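Local coordinates for protein flavodoxin (Methanosarcina acetivorans C2A, PDB 5WID) that probably serves as a small electron-transfer protein, shuttling electrons through the flavin mononucleotide bound at one end of its sheet, at residues A48-V53 with E139-K144; E19-G24 with I135-K140. All blocks are in the same frame, centred on the assembly; numbering follows the deposited sequence.

Contact 1: A48-V53 with E139-K144; sequences AEAIAV and EKVKHK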
loop_
_atom_site.group_PDB
_atom_site.type_symbol
_atom_site.label_atom_id
_atom_site.label_comp_id
_atom_site.label_asym_id
_atom_site.label_seq_id
_atom_site.Cartn_x
_atom_site.Cartn_y
_atom_site.Cartn_z
ATOM N N ALA A 48 6.245 4.128 11.131
ATOM C CA ALA A 48 6.416 2.903 10.352
ATOM C C ALA A 48 7.735 2.877 9.584
ATOM O O ALA A 48 8.181 3.899 9.054
ATOM C CB ALA A 48 5.251 2.749 9.374
ATOM N N GLU A 49 8.354 1.688 9.518
ATOM C CA GLU A 49 9.525 1.474 8.667
ATOM C C GLU A 49 9.139 1.221 7.213
ATOM O O GLU A 49 9.949 1.472 6.311
ATOM C CB GLU A 49 10.355 0.284 9.169
ATOM C CG GLU A 49 11.425 0.647 10.202
ATOM C CD GLU A 49 10.840 0.816 11.580
ATOM O OE1 GLU A 49 9.749 0.258 11.839
ATOM O OE2 GLU A 49 11.466 1.501 12.413
ATOM N N ALA A 50 7.926 0.722 6.966
ATOM C CA ALA A 50 7.451 0.436 5.618
ATOM C C ALA A 50 6.009 0.906 5.510
ATOM O O ALA A 50 5.217 0.714 6.438
ATOM C CB ALA A 50 7.531 -1.065 5.283
ATOM N N ILE A 51 5.678 1.522 4.380
ATOM C CA ILE A 51 4.338 2.046 4.134
ATOM C C ILE A 51 3.886 1.530 2.779
ATOM O O ILE A 51 4.481 1.882 1.751
ATOM C CB ILE A 51 4.302 3.584 4.161
ATOM C CG1 ILE A 51 4.771 4.100 5.523
ATOM C CG2 ILE A 51 2.888 4.087 3.833
ATOM C CD1 ILE A 51 5.104 5.612 5.541
ATOM N N ALA A 52 2.834 0.709 2.773
ATOM C CA ALA A 52 2.205 0.239 1.544
ATOM C C ALA A 52 0.925 1.040 1.340
ATOM O O ALA A 52 0.178 1.270 2.295
ATOM C CB ALA A 52 1.895 -1.264 1.620
ATOM N N VAL A 53 0.698 1.513 0.113
ATOM C CA VAL A 53 -0.453 2.365 -0.177
ATOM C C VAL A 53 -1.221 1.777 -1.355
ATOM O O VAL A 53 -0.620 1.459 -2.388
ATOM C CB VAL A 53 -0.029 3.811 -0.480
ATOM C CG1 VAL A 53 -1.240 4.666 -0.865
ATOM C CG2 VAL A 53 0.682 4.432 0.744
ATOM N N GLU A 139 10.182 -9.088 5.113
ATOM C CA GLU A 139 11.582 -9.494 4.994
ATOM C C GLU A 139 12.479 -8.298 4.714
ATOM O O GLU A 139 13.606 -8.224 5.223
ATOM C CB GLU A 139 11.724 -10.551 3.902
ATOM C CG GLU A 139 11.168 -11.915 4.311
ATOM C CD GLU A 139 11.820 -12.440 5.583
ATOM O OE1 GLU A 139 13.047 -12.258 5.751
ATOM O OE2 GLU A 139 11.108 -13.021 6.425
ATOM N N LYS A 140 11.992 -7.351 3.913
ATOM C CA LYS A 140 12.743 -6.127 3.657
ATOM C C LYS A 140 12.916 -5.313 4.932
ATOM O O LYS A 140 14.008 -4.798 5.207
ATOM C CB LYS A 140 12.030 -5.305 2.579
ATOM C CG LYS A 140 12.836 -4.146 2.022
ATOM C CD LYS A 140 13.994 -4.626 1.169
ATOM C CE LYS A 140 13.516 -5.058 -0.208
ATOM N NZ LYS A 140 14.660 -5.397 -1.104
ATOM N N VAL A 141 11.845 -5.191 5.723
ATOM C CA VAL A 141 11.920 -4.476 6.997
ATOM C C VAL A 141 12.966 -5.114 7.903
ATOM O O VAL A 141 13.821 -4.430 8.479
ATOM C CB VAL A 141 10.537 -4.444 7.674
ATOM C CG1 VAL A 141 10.655 -4.025 9.138
ATOM C CG2 VAL A 141 9.612 -3.501 6.929
ATOM N N LYS A 142 12.913 -6.439 8.038
ATOM C CA LYS A 142 13.823 -7.121 8.953
ATOM C C LYS A 142 15.256 -7.082 8.452
ATOM O O LYS A 142 16.192 -7.094 9.260
ATOM C CB LYS A 142 13.361 -8.564 9.167
ATOM C CG LYS A 142 12.004 -8.652 9.862
ATOM C CD LYS A 142 11.747 -10.019 10.455
ATOM C CE LYS A 142 11.502 -11.056 9.376
ATOM N NZ LYS A 142 11.000 -12.333 9.958
ATOM N N HIS A 143 15.451 -7.030 7.133
ATOM C CA HIS A 143 16.804 -6.959 6.591
ATOM C C HIS A 143 17.467 -5.627 6.914
ATOM O O HIS A 143 18.698 -5.553 7.003
ATOM C CB HIS A 143 16.780 -7.188 5.080
ATOM C CG HIS A 143 18.121 -7.052 4.429
ATOM N ND1 HIS A 143 18.511 -5.910 3.762
ATOM C CD2 HIS A 143 19.164 -7.911 4.344
ATOM C CE1 HIS A 143 19.736 -6.072 3.293
ATOM N NE2 HIS A 143 20.154 -7.279 3.633
ATOM N N LYS A 144 16.677 -4.576 7.105
ATOM C CA LYS A 144 17.212 -3.263 7.436
ATOM C C LYS A 144 17.216 -3.040 8.946
ATOM O O LYS A 144 18.131 -3.476 9.648
ATOM C CB LYS A 144 16.400 -2.169 6.735
ATOM C CG LYS A 144 16.455 -0.819 7.425
ATOM C CD LYS A 144 15.068 -0.224 7.594
ATOM C CE LYS A 144 15.139 1.148 8.246
ATOM N NZ LYS A 144 15.536 1.084 9.680
#
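V141, near the C-terminal end of helix 124-143, reaches with its two methyl groups E49, just before strand 50-58, and A50, the first residue of that strand. With chi1 at 166°, CG1 lies anti to the backbone N and CG2 anti to the carbonyl carbon, which splits the work between the branches. CG2 reaches A50, where the V141 CG2 to A50 CB distance of 3.6 Å is close methyl-to-methyl packing. CG1 goes the other way, to E49, and stays looser: V141 CG1 lies 4.3 Å from E49 CB, so what it meets is the aliphatic root of the glutamate and not its carboxylate. E49 CA and V141 CA, 6.6 Å apart, are the nearest alpha carbons of the two segments. This is the flavodoxin-like fold, a largely parallel sheet with helices on both faces. A50 looks out on the face carrying helix 124-143, while V53 further along packs against helix 96-106. I83 on the adjacent strand 83-90 touches both A50 and V141 and extends the apolar patch to that strand. At the surface end, E49 bends at chi2 (80°), which brings its carboxylate back to the neighbouring strand, where OE1 accepts a hydrogen bond from the backbone N of K2. K144, the last modelled residue, sends its chain across that of E49 at about a right angle. Its ammonium comes nearest to the methylene, with K144 NZ 4.2 Å from E49 CG, whereas E49 OE2 and K144 NZ remain 4.9 Å apart. That is too far for a salt bridge, although the opposite charges may attract weakly. K144 is poorly ordered and touches a crystal neighbour, so its position in solution may well differ.

Contact 2: E19-G24 with I135-K140; sequences EAIGNG and IDIAEK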
loop_
_atom_site.group_PDB
_atom_site.type_symbol
_atom_site.label_atom_id
_atom_site.label_comp_id
_atom_site.label_asym_id
_atom_site.label_seq_id
_atom_site.Cartn_x
_atom_site.Cartn_y
_atom_site.Cartn_z
ATOM N N GLU A 19 -5.810 -6.280 3.377
ATOM C CA GLU A 19 -5.838 -7.184 4.518
ATOM C C GLU A 19 -4.973 -8.405 4.284
ATOM O O GLU A 19 -4.336 -8.901 5.226
ATOM C CB GLU A 19 -7.281 -7.578 4.819
ATOM C CG GLU A 19 -8.018 -6.358 5.339
ATOM C CD GLU A 19 -9.503 -6.509 5.419
ATOM O OE1 GLU A 19 -10.042 -7.507 4.903
ATOM O OE2 GLU A 19 -10.130 -5.604 6.011
ATOM N N ALA A 20 -4.906 -8.884 3.041
ATOM C CA ALA A 20 -4.050 -10.030 2.744
ATOM C C ALA A 20 -2.571 -9.650 2.797
ATOM O O ALA A 20 -1.742 -10.448 3.252
ATOM C CB ALA A 20 -4.402 -10.625 1.379
ATOM N N ILE A 21 -2.220 -8.445 2.329
ATOM C CA ILE A 21 -0.845 -7.963 2.489
ATOM C C ILE A 21 -0.480 -7.931 3.968
ATOM O O ILE A 21 0.593 -8.393 4.372
ATOM C CB ILE A 21 -0.669 -6.574 1.848
ATOM C CG1 ILE A 21 -0.794 -6.652 0.324
ATOM C CG2 ILE A 21 0.690 -5.979 2.222
ATOM C CD1 ILE A 21 -0.964 -5.250 -0.321
ATOM N N GLY A 22 -1.376 -7.380 4.795
ATOM C CA GLY A 22 -1.121 -7.342 6.226
ATOM C C GLY A 22 -0.955 -8.724 6.829
ATOM O O GLY A 22 -0.093 -8.934 7.688
ATOM N N ASN A 23 -1.772 -9.685 6.383
ATOM C CA ASN A 23 -1.632 -11.059 6.853
ATOM C C ASN A 23 -0.242 -11.599 6.539
ATOM O O ASN A 23 0.362 -12.305 7.359
ATOM C CB ASN A 23 -2.720 -11.924 6.213
ATOM C CG ASN A 23 -2.627 -13.387 6.601
ATOM O OD1 ASN A 23 -2.030 -14.194 5.890
ATOM N ND2 ASN A 23 -3.247 -13.741 7.718
ATOM N N GLY A 24 0.277 -11.288 5.349
ATOM C CA GLY A 24 1.618 -11.733 5.006
ATOM C C GLY A 24 2.679 -11.088 5.882
ATOM O O GLY A 24 3.636 -11.747 6.298
ATOM N N ILE A 135 4.712 -10.701 2.842
ATOM C CA ILE A 135 5.901 -11.427 3.295
ATOM C C ILE A 135 7.157 -10.700 2.840
ATOM O O ILE A 135 8.094 -10.492 3.623
ATOM C CB ILE A 135 5.887 -12.882 2.781
ATOM C CG1 ILE A 135 4.776 -13.688 3.466
ATOM C CG2 ILE A 135 7.256 -13.546 3.006
ATOM C CD1 ILE A 135 4.466 -15.027 2.768
ATOM N N ASP A 136 7.188 -10.292 1.563
ATOM C CA ASP A 136 8.360 -9.594 1.039
ATOM C C ASP A 136 8.604 -8.287 1.784
ATOM O O ASP A 136 9.755 -7.931 2.063
ATOM C CB ASP A 136 8.208 -9.315 -0.462
ATOM C CG ASP A 136 8.242 -10.575 -1.323
ATOM O OD1 ASP A 136 8.658 -11.656 -0.838
ATOM O OD2 ASP A 136 7.850 -10.468 -2.509
ATOM N N ILE A 137 7.537 -7.541 2.087
ATOM C CA ILE A 137 7.690 -6.299 2.848
ATOM C C ILE A 137 8.305 -6.587 4.212
ATOM O O ILE A 137 9.235 -5.901 4.655
ATOM C CB ILE A 137 6.339 -5.577 2.990
ATOM C CG1 ILE A 137 5.854 -5.037 1.640
ATOM C CG2 ILE A 137 6.467 -4.421 3.989
ATOM C CD1 ILE A 137 4.386 -4.555 1.695
ATOM N N ALA A 138 7.787 -7.601 4.904
ATOM C CA ALA A 138 8.324 -7.942 6.217
ATOM C C ALA A 138 9.800 -8.318 6.132
ATOM O O ALA A 138 10.604 -7.904 6.977
ATOM C CB ALA A 138 7.509 -9.083 6.831
ATOM N N GLU A 139 10.182 -9.088 5.113
ATOM C CA GLU A 139 11.582 -9.494 4.994
ATOM C C GLU A 139 12.479 -8.298 4.714
ATOM O O GLU A 139 13.606 -8.224 5.223
ATOM C CB GLU A 139 11.724 -10.551 3.902
ATOM C CG GLU A 139 11.168 -11.915 4.311
ATOM C CD GLU A 139 11.820 -12.440 5.583
ATOM O OE1 GLU A 139 13.047 -12.258 5.751
ATOM O OE2 GLU A 139 11.108 -13.021 6.425
ATOM N N LYS A 140 11.992 -7.351 3.913
ATOM C CA LYS A 140 12.743 -6.127 3.657
ATOM C C LYS A 140 12.916 -5.313 4.932
ATOM O O LYS A 140 14.008 -4.798 5.207
ATOM C CB LYS A 140 12.030 -5.305 2.579
ATOM C CG LYS A 140 12.836 -4.146 2.022
ATOM C CD LYS A 140 13.994 -4.626 1.169
ATOM C CE LYS A 140 13.516 -5.058 -0.208
ATOM N NZ LYS A 140 14.660 -5.397 -1.104
#
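In the flavodoxin fold two helices lie side by side on one face of the central sheet, and here helix 13-27 meets helix 124-143 along that face. Between segments 19-24 and 135-140 the nearest CA pair is G24 CA and I135 CA, 4.6 Å apart. With no side chain at G24, the two backbones meet directly. The CG1 methylene of I135 rests against the glycine, 3.6 Å from G24 O and 4.0 Å from G24 CA. G24 O is hydrogen-bonded to S27 OG; the methylene of I135 only packs against it. Nearer the sheet, I21 and I137 meet: chi1 of -68° sets I21 CG2 anti to its backbone N, and this methyl touches the far end of I137, with I21 CG2 to I137 CD1 at 4.0 Å. The two chains cross obliquely above F87 and A85 of strand 83-90, which I21 and I137 touch respectively. Between these two segments the contact is van der Waals packing of aliphatic groups, one of them against a carbonyl oxygen that has its own hydrogen bond, and burial of apolar surface, not directional bonding, is what it contributes.

How the contacts relate
Both contacts use helix 124-143, contact 2 its 135-140 part and contact 1 its last turn, 139-143, and K144, the last modelled residue, with E139 and K140 common to both. Their first segments come from helix 13-27 and then strand 50-58, so the last helix is the late partner of two earlier elements. The centres lie 9 Å apart, and the contacts merge through I137: its CG2 is 3.8 Å from A50 CB and its CD1 is 4.1 Å from A52 CB. One helix is thus packed both onto the sheet and against its neighbouring helix. The side chain of I21 in contact 2 lies about 12 Å from the flavin mononucleotide; contact 1 lies away from the flavin-binding residues.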